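Local structure of T cell receptor mu chain (Monodelphis domestica, 7L15) at residues L32-Q37 / L122-I127; W61-G64 / S69-A72; L90-L95 / G101-A106; D147-L152 / D199-S204; I153-P158 / A180-G185. The protein pairs with a gamma chain to form the marsupial gamma-mu T cell receptor and probably takes part in antigen recognition through its variable domain. All coordinates share one frame; numbering follows the deposited sequence.

Interaction 1: L32-Q37 / L122-I127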
# COMPACT_ATOMS: atom_id res chain seq x y z
N LEU A 32 1.76 -0.25 20.87
CA LEU A 32 1.07 0.93 20.36
C LEU A 32 -0.09 1.27 21.30
O LEU A 32 -0.88 0.39 21.65
CB LEU A 32 0.55 0.66 18.95
CG LEU A 32 -0.16 1.83 18.27
CD1 LEU A 32 0.81 2.98 18.09
CD2 LEU A 32 -0.72 1.38 16.94
N SER A 33 -0.18 2.54 21.71
CA SER A 33 -1.31 3.02 22.50
C SER A 33 -1.88 4.27 21.83
O SER A 33 -1.24 5.32 21.83
CB SER A 33 -0.90 3.34 23.93
OG SER A 33 -0.04 2.35 24.44
N LEU A 34 -3.10 4.18 21.30
CA LEU A 34 -3.73 5.33 20.67
C LEU A 34 -4.95 5.76 21.47
O LEU A 34 -5.59 4.95 22.15
CB LEU A 34 -4.14 5.04 19.22
CG LEU A 34 -3.00 4.58 18.29
CD1 LEU A 34 -3.45 4.49 16.84
CD2 LEU A 34 -1.81 5.51 18.41
N LYS A 35 -5.28 7.04 21.37
CA LYS A 35 -6.47 7.59 22.00
C LYS A 35 -7.34 8.21 20.93
O LYS A 35 -6.84 8.81 19.97
CB LYS A 35 -6.11 8.63 23.09
CG LYS A 35 -7.32 9.36 23.64
CD LYS A 35 -7.01 10.13 24.92
CE LYS A 35 -5.95 11.18 24.69
NZ LYS A 35 -6.09 12.30 25.66
N CYS A 36 -8.65 8.05 21.06
CA CYS A 36 -9.62 8.74 20.21
C CYS A 36 -10.56 9.53 21.11
O CYS A 36 -11.37 8.95 21.82
CB CYS A 36 -10.38 7.76 19.34
SG CYS A 36 -11.76 8.53 18.36
N GLN A 37 -10.44 10.86 21.08
CA GLN A 37 -11.32 11.76 21.80
C GLN A 37 -12.59 12.00 20.98
O GLN A 37 -12.50 12.46 19.84
CB GLN A 37 -10.60 13.08 22.07
CG GLN A 37 -11.47 14.10 22.77
CD GLN A 37 -11.68 13.75 24.22
OE1 GLN A 37 -10.76 13.85 25.02
NE2 GLN A 37 -12.89 13.31 24.55
N LEU A 122 -9.71 12.05 11.13
CA LEU A 122 -8.54 12.24 10.29
C LEU A 122 -7.54 11.11 10.44
O LEU A 122 -6.76 10.84 9.52
CB LEU A 122 -7.87 13.58 10.59
CG LEU A 122 -8.76 14.77 10.21
CD1 LEU A 122 -8.28 16.04 10.86
CD2 LEU A 122 -8.78 14.92 8.70
N GLY A 123 -7.55 10.43 11.58
CA GLY A 123 -6.60 9.37 11.81
C GLY A 123 -5.29 9.91 12.32
O GLY A 123 -5.08 11.12 12.45
N THR A 124 -4.39 8.99 12.64
CA THR A 124 -3.08 9.36 13.12
C THR A 124 -2.08 8.37 12.53
O THR A 124 -2.39 7.19 12.38
CB THR A 124 -3.02 9.39 14.67
OG1 THR A 124 -1.73 9.82 15.09
CG2 THR A 124 -3.32 8.00 15.27
N ARG A 125 -0.91 8.88 12.16
CA ARG A 125 0.04 8.11 11.38
C ARG A 125 0.99 7.33 12.28
O ARG A 125 1.63 7.90 13.16
CB ARG A 125 0.87 9.02 10.49
CG ARG A 125 1.68 8.21 9.50
CD ARG A 125 2.75 8.98 8.77
NE ARG A 125 3.40 8.09 7.82
CZ ARG A 125 4.43 8.42 7.05
NH1 ARG A 125 4.91 9.66 7.11
NH2 ARG A 125 4.96 7.53 6.21
N VAL A 126 1.13 6.04 12.02
CA VAL A 126 2.06 5.21 12.77
C VAL A 126 3.11 4.67 11.82
O VAL A 126 2.78 4.07 10.79
CB VAL A 126 1.34 4.07 13.50
CG1 VAL A 126 2.36 3.06 14.03
CG2 VAL A 126 0.47 4.65 14.61
N ILE A 127 4.37 4.87 12.18
CA ILE A 127 5.51 4.33 11.44
C ILE A 127 6.24 3.37 12.37
O ILE A 127 6.72 3.77 13.44
CB ILE A 127 6.47 5.43 10.96
CG1 ILE A 127 5.77 6.37 9.98
CG2 ILE A 127 7.69 4.83 10.28
CD1 ILE A 127 6.49 7.69 9.84
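L32 and L34 of 32-37 meet V126 and T124 of 122-127 by apolar contact alone, with no hydrogen bond across. The backbones are well separated, 8.8 Å between L32 CA and V126 CA, a spacing bridged by side chains rather than by sheet pairing. L32 and V126 cross obliquely: one methyl of V126, CG2, is received between the two ends of the leucine, 3.9 Å from L32 CD1 and 4.2 Å from L32 CD2. L32 carries CG anti to its backbone N (chi1 -178°), which places its fork over that methyl. L34 and T124 instead approach tip to tip, L34 CD1 ending 3.8 Å from T124 CG2, so the threonine offers its methyl to the interior. Y103 touches L32, L34 and V126 and fills in from the side, while W50 lies against L34 and C36.

Covalent and polar bonds lie around these pairs: C36 is joined to C105 by the domain's disulfide, and the backbone of L32 and L34 bonds to I92 and L90 of the neighbouring strand. L122 O accepts Q102 NE2, and L122 also packs on G43 of the gamma chain. G123 has a positive phi (84°), and with L122 it ends the F-G-X-G sequence characteristic of J segments.

The arrangement is that of strands B (32-39) and G (124-129) facing each other inside a V-set immunoglobulin sandwich, where strand 17-27 runs antiparallel to B and parallel to G, linking the two sheets at the edge.

Interaction 2: W61-G64 / S69-A72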
# COMPACT_ATOMS: atom_id res chain seq x y z
N TRP A 61 -10.44 -3.62 9.39
CA TRP A 61 -10.95 -3.57 10.75
C TRP A 61 -9.96 -4.22 11.72
O TRP A 61 -9.42 -5.29 11.44
CB TRP A 61 -12.30 -4.26 10.82
CG TRP A 61 -12.89 -4.33 12.19
CD1 TRP A 61 -13.59 -3.36 12.82
CD2 TRP A 61 -12.83 -5.45 13.08
NE1 TRP A 61 -13.98 -3.80 14.07
CE2 TRP A 61 -13.53 -5.08 14.25
CE3 TRP A 61 -12.26 -6.72 13.01
CZ2 TRP A 61 -13.67 -5.94 15.35
CZ3 TRP A 61 -12.40 -7.58 14.10
CH2 TRP A 61 -13.10 -7.18 15.25
N LEU A 62 -9.72 -3.57 12.86
CA LEU A 62 -8.82 -4.08 13.88
C LEU A 62 -9.53 -4.53 15.14
O LEU A 62 -9.22 -5.60 15.67
CB LEU A 62 -7.79 -3.01 14.27
CG LEU A 62 -6.87 -2.48 13.19
CD1 LEU A 62 -5.95 -1.49 13.84
CD2 LEU A 62 -6.12 -3.60 12.55
N THR A 63 -10.46 -3.72 15.65
CA THR A 63 -11.12 -3.96 16.93
C THR A 63 -12.24 -2.93 17.07
O THR A 63 -12.24 -1.91 16.39
CB THR A 63 -10.14 -3.86 18.11
OG1 THR A 63 -10.86 -3.97 19.35
CG2 THR A 63 -9.39 -2.56 18.07
N GLY A 64 -13.19 -3.22 17.96
CA GLY A 64 -14.27 -2.28 18.21
C GLY A 64 -14.95 -2.61 19.52
O GLY A 64 -14.68 -3.64 20.13
N SER A 69 -19.94 -5.17 24.79
CA SER A 69 -19.10 -6.17 24.13
C SER A 69 -17.91 -5.50 23.44
O SER A 69 -17.93 -4.31 23.10
CB SER A 69 -19.92 -6.98 23.11
OG SER A 69 -19.11 -7.93 22.44
N THR A 70 -16.87 -6.30 23.22
CA THR A 70 -15.72 -5.90 22.42
C THR A 70 -15.17 -7.12 21.69
O THR A 70 -15.36 -8.25 22.13
CB THR A 70 -14.61 -5.26 23.26
OG1 THR A 70 -13.58 -4.77 22.39
CG2 THR A 70 -14.00 -6.27 24.23
N ASP A 71 -14.51 -6.87 20.57
CA ASP A 71 -13.90 -7.94 19.80
C ASP A 71 -12.65 -7.39 19.13
O ASP A 71 -12.42 -6.18 19.08
CB ASP A 71 -14.89 -8.52 18.77
CG ASP A 71 -14.57 -9.95 18.39
OD1 ASP A 71 -13.62 -10.53 18.97
OD2 ASP A 71 -15.25 -10.50 17.50
N ALA A 72 -11.81 -8.29 18.63
CA ALA A 72 -10.63 -7.83 17.92
C ALA A 72 -10.20 -8.90 16.93
O ALA A 72 -10.63 -10.05 16.98
CB ALA A 72 -9.47 -7.48 18.87
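D71 O is gripped by two donors from 61-64, the hydroxyl of T63 and the peptide of G64. T63 OG1 gives the shorter bond, 2.7 Å to D71 O, and G64 N reaches D71 O at 3.3 Å. G64 O is doubly held in turn: T70 OG1 donates to G64 O at 2.8 Å, and D71 N closes the antiparallel pair. These two donors approach from opposite faces of the carbonyl plane, which should fix its direction. Both threonines set OG1 anti to the backbone N (chi1 174° in T63, -174° in T70), turning each hydroxyl to the facing carbonyl.

T63 and A72 form the next, non-hydrogen-bonded pair, with CB atoms 3.8 Å apart on one side of the hairpin. On the other side the W61 indole lies against the facing backbone, its CH2 3.7 Å from A72 CA, while T63 N sits over one ring face. Y51 meets the indole edge-to-face, and V104 of the gamma chain packs on it; R103 of that chain packs on D71.

Hydroxyls thus supplement the peptide bonds of this short C'-C'' hairpin, giving both G64 O and D71 O a strong second donor where the backbone bonds are long.

Interaction 3: L90-L95 / G101-A106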
# COMPACT_ATOMS: atom_id res chain seq x y z
N LEU A 90 -6.85 2.33 21.82
CA LEU A 90 -6.38 1.18 21.08
C LEU A 90 -5.06 0.73 21.68
O LEU A 90 -4.21 1.56 22.03
CB LEU A 90 -6.22 1.51 19.60
CG LEU A 90 -5.49 0.49 18.72
CD1 LEU A 90 -6.35 -0.72 18.53
CD2 LEU A 90 -5.14 1.07 17.36
N GLN A 91 -4.88 -0.57 21.81
CA GLN A 91 -3.59 -1.08 22.23
C GLN A 91 -3.19 -2.23 21.32
O GLN A 91 -3.96 -3.17 21.13
CB GLN A 91 -3.59 -1.55 23.68
CG GLN A 91 -2.30 -2.26 24.01
CD GLN A 91 -2.22 -2.72 25.45
OE1 GLN A 91 -1.88 -1.93 26.34
NE2 GLN A 91 -2.51 -4.00 25.68
N ILE A 92 -1.98 -2.14 20.76
CA ILE A 92 -1.44 -3.19 19.92
C ILE A 92 -0.06 -3.51 20.45
O ILE A 92 0.87 -2.69 20.34
CB ILE A 92 -1.39 -2.81 18.44
CG1 ILE A 92 -2.80 -2.53 17.92
CG2 ILE A 92 -0.82 -3.96 17.63
CD1 ILE A 92 -2.85 -2.31 16.41
N GLU A 93 0.08 -4.69 21.03
CA GLU A 93 1.36 -5.13 21.53
C GLU A 93 2.17 -5.72 20.40
O GLU A 93 1.62 -6.16 19.38
CB GLU A 93 1.18 -6.16 22.63
CG GLU A 93 0.30 -5.67 23.73
CD GLU A 93 0.60 -6.35 25.04
OE1 GLU A 93 -0.31 -7.01 25.56
OE2 GLU A 93 1.75 -6.23 25.53
N ASP A 94 3.49 -5.74 20.60
CA ASP A 94 4.42 -6.45 19.72
C ASP A 94 4.35 -5.93 18.29
O ASP A 94 4.20 -6.70 17.33
CB ASP A 94 4.19 -7.96 19.78
CG ASP A 94 5.38 -8.74 19.23
OD1 ASP A 94 6.44 -8.12 19.04
OD2 ASP A 94 5.27 -9.96 18.98
N LEU A 95 4.47 -4.61 18.14
CA LEU A 95 4.40 -3.99 16.82
C LEU A 95 5.46 -4.57 15.88
O LEU A 95 6.59 -4.85 16.28
CB LEU A 95 4.61 -2.48 16.92
CG LEU A 95 3.51 -1.60 17.51
CD1 LEU A 95 4.05 -0.18 17.65
CD2 LEU A 95 2.31 -1.63 16.59
N GLY A 101 0.92 2.50 9.18
CA GLY A 101 -0.17 3.03 8.40
C GLY A 101 -0.89 4.12 9.17
O GLY A 101 -0.38 4.67 10.14
N GLN A 102 -2.08 4.44 8.69
CA GLN A 102 -2.91 5.49 9.26
C GLN A 102 -4.03 4.84 10.07
O GLN A 102 -4.89 4.17 9.51
CB GLN A 102 -3.48 6.38 8.16
CG GLN A 102 -4.18 7.61 8.70
CD GLN A 102 -3.22 8.76 8.95
OE1 GLN A 102 -2.01 8.63 8.71
NE2 GLN A 102 -3.75 9.89 9.41
N TYR A 103 -4.02 5.07 11.38
CA TYR A 103 -5.02 4.49 12.27
C TYR A 103 -6.20 5.45 12.44
O TYR A 103 -6.02 6.59 12.88
CB TYR A 103 -4.38 4.16 13.62
CG TYR A 103 -3.53 2.92 13.56
CD1 TYR A 103 -2.25 2.97 13.02
CD2 TYR A 103 -4.01 1.69 14.00
CE1 TYR A 103 -1.47 1.84 12.94
CE2 TYR A 103 -3.24 0.54 13.92
CZ TYR A 103 -1.97 0.62 13.38
OH TYR A 103 -1.19 -0.50 13.29
N HIS A 104 -7.39 4.98 12.11
CA HIS A 104 -8.61 5.77 12.18
C HIS A 104 -9.54 5.22 13.25
O HIS A 104 -9.75 4.01 13.33
CB HIS A 104 -9.34 5.78 10.83
CG HIS A 104 -8.61 6.52 9.76
ND1 HIS A 104 -8.88 7.83 9.44
CD2 HIS A 104 -7.59 6.13 8.94
CE1 HIS A 104 -8.09 8.21 8.45
NE2 HIS A 104 -7.30 7.20 8.13
N CYS A 105 -10.05 6.12 14.07
CA CYS A 105 -11.23 5.88 14.88
C CYS A 105 -12.48 5.96 14.00
O CYS A 105 -12.57 6.82 13.11
CB CYS A 105 -11.26 6.93 15.98
SG CYS A 105 -12.47 6.90 17.30
N ALA A 106 -13.44 5.08 14.23
CA ALA A 106 -14.66 5.06 13.41
C ALA A 106 -15.89 4.88 14.29
O ALA A 106 -15.85 4.16 15.28
CB ALA A 106 -14.62 3.93 12.36
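L90 sets CG anti to the backbone N (chi1 169°), whereas Y103 sets CG beside its backbone N (chi1 -75°), and the two side chains meet at about a right angle. L90 CD2 comes 3.6 Å from Y103 CD2, the shortest approach of the contact. I92, with CG1 lying beside its own backbone N, and Y103 come at each other from opposite directions, and I92 CD1 rests 3.8 Å from Y103 CE2 and 4.0 Å from Y103 OH. Both aliphatic chains meet the ring obliquely at CD2 and CE2, L90 nearer the stem and I92 nearer the hydroxyl.

The hydroxyl has its own hold, a hydrogen bond to D99 O four residues earlier. This is the tyrosine corner of immunoglobulin folds, found where the chain enters strand F (101-109) after leaving strand E (87-92). It ties the ring's polar end to the E-F connection while its carbon flank stays in the core of the V domain. L62 and L52 of the strands alongside pack on Y103 as well. The next residue, H104, packs on P46 of the gamma chain.

Interaction 4: D147-L152 / D199-S204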
# COMPACT_ATOMS: atom_id res chain seq x y z
N ASP A 147 22.44 -2.44 -20.55
CA ASP A 147 23.03 -1.16 -20.16
C ASP A 147 22.57 -0.70 -18.78
O ASP A 147 22.82 0.44 -18.39
CB ASP A 147 22.70 -0.07 -21.19
CG ASP A 147 21.21 0.22 -21.29
OD1 ASP A 147 20.42 -0.73 -21.49
OD2 ASP A 147 20.82 1.40 -21.14
N ALA A 148 21.87 -1.57 -18.05
CA ALA A 148 21.44 -1.27 -16.71
C ALA A 148 22.38 -1.96 -15.73
O ALA A 148 22.76 -3.12 -15.94
CB ALA A 148 19.99 -1.72 -16.50
N VAL A 149 22.77 -1.24 -14.69
CA VAL A 149 23.58 -1.80 -13.61
C VAL A 149 22.82 -1.59 -12.31
O VAL A 149 22.37 -0.47 -12.02
CB VAL A 149 24.98 -1.17 -13.55
CG1 VAL A 149 24.89 0.34 -13.40
CG2 VAL A 149 25.76 -1.78 -12.39
N ALA A 150 22.65 -2.66 -11.56
CA ALA A 150 22.10 -2.60 -10.22
C ALA A 150 23.23 -2.85 -9.24
O ALA A 150 24.05 -3.75 -9.45
CB ALA A 150 20.98 -3.63 -10.00
N CYS A 151 23.29 -2.06 -8.20
CA CYS A 151 24.21 -2.30 -7.10
C CYS A 151 23.38 -2.78 -5.92
O CYS A 151 22.53 -2.05 -5.42
CB CYS A 151 25.00 -1.02 -6.78
SG CYS A 151 26.06 -1.22 -5.41
N LEU A 152 23.60 -4.02 -5.49
CA LEU A 152 22.81 -4.66 -4.45
C LEU A 152 23.56 -4.55 -3.13
O LEU A 152 24.71 -4.99 -3.03
CB LEU A 152 22.53 -6.12 -4.80
CG LEU A 152 22.09 -7.05 -3.67
CD1 LEU A 152 20.80 -6.57 -3.10
CD2 LEU A 152 21.92 -8.46 -4.25
N ASP A 199 31.52 -1.05 -20.03
CA ASP A 199 32.26 -0.04 -19.28
C ASP A 199 32.68 -0.58 -17.92
O ASP A 199 32.00 -1.43 -17.33
CB ASP A 199 31.44 1.24 -19.11
CG ASP A 199 31.29 2.02 -20.40
OD1 ASP A 199 31.94 1.65 -21.40
OD2 ASP A 199 30.51 3.00 -20.42
N ALA A 200 33.82 -0.10 -17.43
CA ALA A 200 34.23 -0.40 -16.07
C ALA A 200 33.28 0.30 -15.11
O ALA A 200 32.95 1.48 -15.29
CB ALA A 200 35.67 0.05 -15.83
N ILE A 201 32.82 -0.42 -14.10
CA ILE A 201 31.84 0.12 -13.17
C ILE A 201 32.29 -0.20 -11.75
O ILE A 201 32.83 -1.28 -11.48
CB ILE A 201 30.42 -0.42 -13.46
CG1 ILE A 201 29.41 0.16 -12.47
CG2 ILE A 201 30.39 -1.94 -13.48
CD1 ILE A 201 29.36 1.67 -12.53
N THR A 202 32.11 0.76 -10.85
CA THR A 202 32.42 0.57 -9.44
C THR A 202 31.23 1.04 -8.62
O THR A 202 30.73 2.15 -8.83
CB THR A 202 33.68 1.34 -9.02
OG1 THR A 202 34.83 0.76 -9.65
CG2 THR A 202 33.85 1.29 -7.51
N CYS A 203 30.78 0.20 -7.70
CA CYS A 203 29.80 0.62 -6.73
C CYS A 203 30.49 0.81 -5.40
O CYS A 203 31.18 -0.09 -4.92
CB CYS A 203 28.67 -0.39 -6.59
SG CYS A 203 27.43 0.28 -5.50
N SER A 204 30.31 1.97 -4.79
CA SER A 204 31.05 2.33 -3.60
C SER A 204 30.08 2.78 -2.52
O SER A 204 29.26 3.68 -2.75
CB SER A 204 32.07 3.43 -3.91
OG SER A 204 32.50 4.02 -2.70
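No ring or other flat side-chain group carries this contact; C151 and C203 join the segments through sulfur, and V149 with I201 packs beside them. The disulfide closes C151 SG to C203 SG at 2.0 Å, with a torsion about the S-S bond of -85°, close to the unstrained right angle. In both cysteines SG is anti to the backbone N (chi1 177° in C151, -174° in C203), extending each sulfur toward the other strand. The bridge draws C151 CA and C203 CA to 6.3 Å, whereas two residues back V149 CA and I201 CA stand 8.5 Å apart.

That wider gap is spanned by branched aliphatic chains at a slant: V149 CG2 meets I201 CG1 at 4.1 Å. The four residues are buried, and no hydrogen bond crosses between the segments.

This is the intersheet disulfide of a C1-set domain, pinning strand B (148-156) to strand F (201-207). L142 and V140 of strand 139-145 flank the contact within one sheet, L165 of strand 162-167 within the other. Strand 187-194 is hydrogen-bonded along B within the first sheet, whose outer surface, through A148 and A150, packs on F130 of the gamma chain.

Interaction 5: I153-P158 / A180-G185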
# COMPACT_ATOMS: atom_id res chain seq x y z
N ILE A 153 22.91 -4.00 -2.11
CA ILE A 153 23.53 -3.68 -0.84
C ILE A 153 22.73 -4.37 0.26
O ILE A 153 21.59 -3.96 0.54
CB ILE A 153 23.59 -2.16 -0.63
CG1 ILE A 153 24.29 -1.52 -1.82
CG2 ILE A 153 24.30 -1.82 0.70
CD1 ILE A 153 24.01 -0.03 -1.96
N ARG A 154 23.30 -5.39 0.90
CA ARG A 154 22.51 -6.32 1.72
C ARG A 154 22.86 -6.26 3.20
O ARG A 154 24.02 -6.41 3.59
CB ARG A 154 22.65 -7.76 1.24
CG ARG A 154 22.07 -7.97 -0.12
CD ARG A 154 21.30 -9.27 -0.28
NE ARG A 154 21.04 -9.97 0.96
CZ ARG A 154 21.28 -11.26 1.16
NH1 ARG A 154 20.99 -11.81 2.32
NH2 ARG A 154 21.78 -12.01 0.18
N ASN A 155 21.83 -6.07 4.02
CA ASN A 155 21.89 -6.32 5.45
C ASN A 155 22.89 -5.38 6.11
O ASN A 155 24.05 -5.73 6.37
CB ASN A 155 22.17 -7.80 5.69
CG ASN A 155 21.15 -8.70 4.96
OD1 ASN A 155 21.51 -9.61 4.22
ND2 ASN A 155 19.87 -8.41 5.16
N PHE A 156 22.43 -4.16 6.34
CA PHE A 156 23.18 -3.18 7.09
C PHE A 156 22.27 -2.56 8.13
O PHE A 156 21.05 -2.58 8.02
CB PHE A 156 23.78 -2.10 6.19
CG PHE A 156 22.80 -1.46 5.25
CD1 PHE A 156 22.47 -2.07 4.05
CD2 PHE A 156 22.24 -0.23 5.56
CE1 PHE A 156 21.59 -1.47 3.17
CE2 PHE A 156 21.35 0.39 4.68
CZ PHE A 156 21.02 -0.24 3.49
N TYR A 157 22.89 -2.01 9.17
CA TYR A 157 22.17 -1.32 10.19
C TYR A 157 23.22 -0.39 10.80
O TYR A 157 24.36 -0.83 10.99
CB TYR A 157 21.58 -2.26 11.25
CG TYR A 157 20.71 -1.45 12.18
CD1 TYR A 157 19.39 -1.14 11.83
CD2 TYR A 157 21.22 -0.92 13.37
CE1 TYR A 157 18.60 -0.35 12.65
CE2 TYR A 157 20.42 -0.12 14.21
CZ TYR A 157 19.11 0.15 13.84
OH TYR A 157 18.30 0.94 14.63
N PRO A 158 22.88 0.88 11.10
CA PRO A 158 21.61 1.57 10.84
C PRO A 158 21.43 1.92 9.35
O PRO A 158 22.31 1.63 8.52
CB PRO A 158 21.73 2.84 11.71
CG PRO A 158 23.22 3.14 11.69
CD PRO A 158 23.89 1.78 11.68
N ALA A 180 14.96 -0.42 1.85
CA ALA A 180 13.80 -0.97 2.55
C ALA A 180 14.25 -1.86 3.70
O ALA A 180 15.30 -2.51 3.61
CB ALA A 180 12.91 -1.79 1.60
N PRO A 181 13.48 -1.91 4.77
CA PRO A 181 13.75 -2.89 5.83
C PRO A 181 13.46 -4.30 5.36
O PRO A 181 12.67 -4.53 4.45
CB PRO A 181 12.79 -2.48 6.96
CG PRO A 181 11.79 -1.56 6.33
CD PRO A 181 12.47 -0.90 5.16
N THR A 182 14.13 -5.26 6.00
CA THR A 182 13.85 -6.67 5.82
C THR A 182 13.16 -7.22 7.08
O THR A 182 12.95 -6.50 8.06
CB THR A 182 15.14 -7.43 5.50
OG1 THR A 182 15.89 -7.62 6.71
CG2 THR A 182 16.01 -6.65 4.49
N ALA A 183 12.82 -8.51 7.04
CA ALA A 183 12.14 -9.15 8.17
C ALA A 183 13.07 -9.35 9.36
O ALA A 183 12.61 -9.40 10.50
CB ALA A 183 11.56 -10.50 7.73
N SER A 184 14.38 -9.45 9.13
CA SER A 184 15.36 -9.62 10.20
C SER A 184 15.69 -8.33 10.93
O SER A 184 16.60 -8.35 11.76
CB SER A 184 16.64 -10.20 9.63
OG SER A 184 17.14 -9.33 8.64
N GLY A 185 15.03 -7.22 10.64
CA GLY A 185 15.37 -6.00 11.33
C GLY A 185 16.56 -5.26 10.78
O GLY A 185 17.00 -4.29 11.40
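N155 and T182 face each other with CA atoms 8.1 Å apart, where 153-158 turns a corner at N155 through a positive phi (64°) and 180-185 passes from strand into a type I turn from T182 to G185. N155 and F156 both lie opposite Y187, forming a G1 beta bulge.

Side-chain contact between the segments is light. The N155 amide nitrogen ND2 comes 4.3 Å from T182 CG2, a loose approach, while its hydrogen-bond partner is T186 OG1. At the other end of the amide, N155 OD1 accepts two weak bonds from R154, of which the shorter, from NH1, is 3.0 Å. The same guanidinium makes a salt bridge through NH2 to E136 of the gamma chain, so the corner borders the chain interface.

Further on, Y157 sets CG anti to its backbone N (chi1 -173°), carrying the ring toward the turn; Y157 CD1 lies 4.0 Å from G185 O, which approaches the ring obliquely. P158 CB sits over one ring face, beyond a cis peptide bond. Within the turn, T182 OG1 and S184 OG share a hydrogen bond of 2.9 Å, and S184 OG is also hydrogen-bonded to T186 OG1.

The F-Y-P sequence with its cis proline, closing strand B (148-156) beside the D-E turn, is a hallmark of immunoglobulin C1-set domains.

Overall arrangement
The V-set domain holds interactions 1, 2 and 3, which close before interactions 4 and 5 open in the C1-set domain. Along the chain, interactions 2 and then 3 fall between the two segments of interaction 1, and interaction 5 between those of interaction 4. Interactions 1 and 3, centres about 6 Å apart, share the V-domain core. Interaction 2, on a hairpin of the same sheet, touches interaction 3 (centres about 11 Å apart) but not interaction 1. Interactions 4 and 5 follow one another along strand 148-156, centres about 21 Å apart, the latter nearer the V domain. Interactions 1 and 4, about 43 Å apart, thus represent two cores, each closed by its own disulfide.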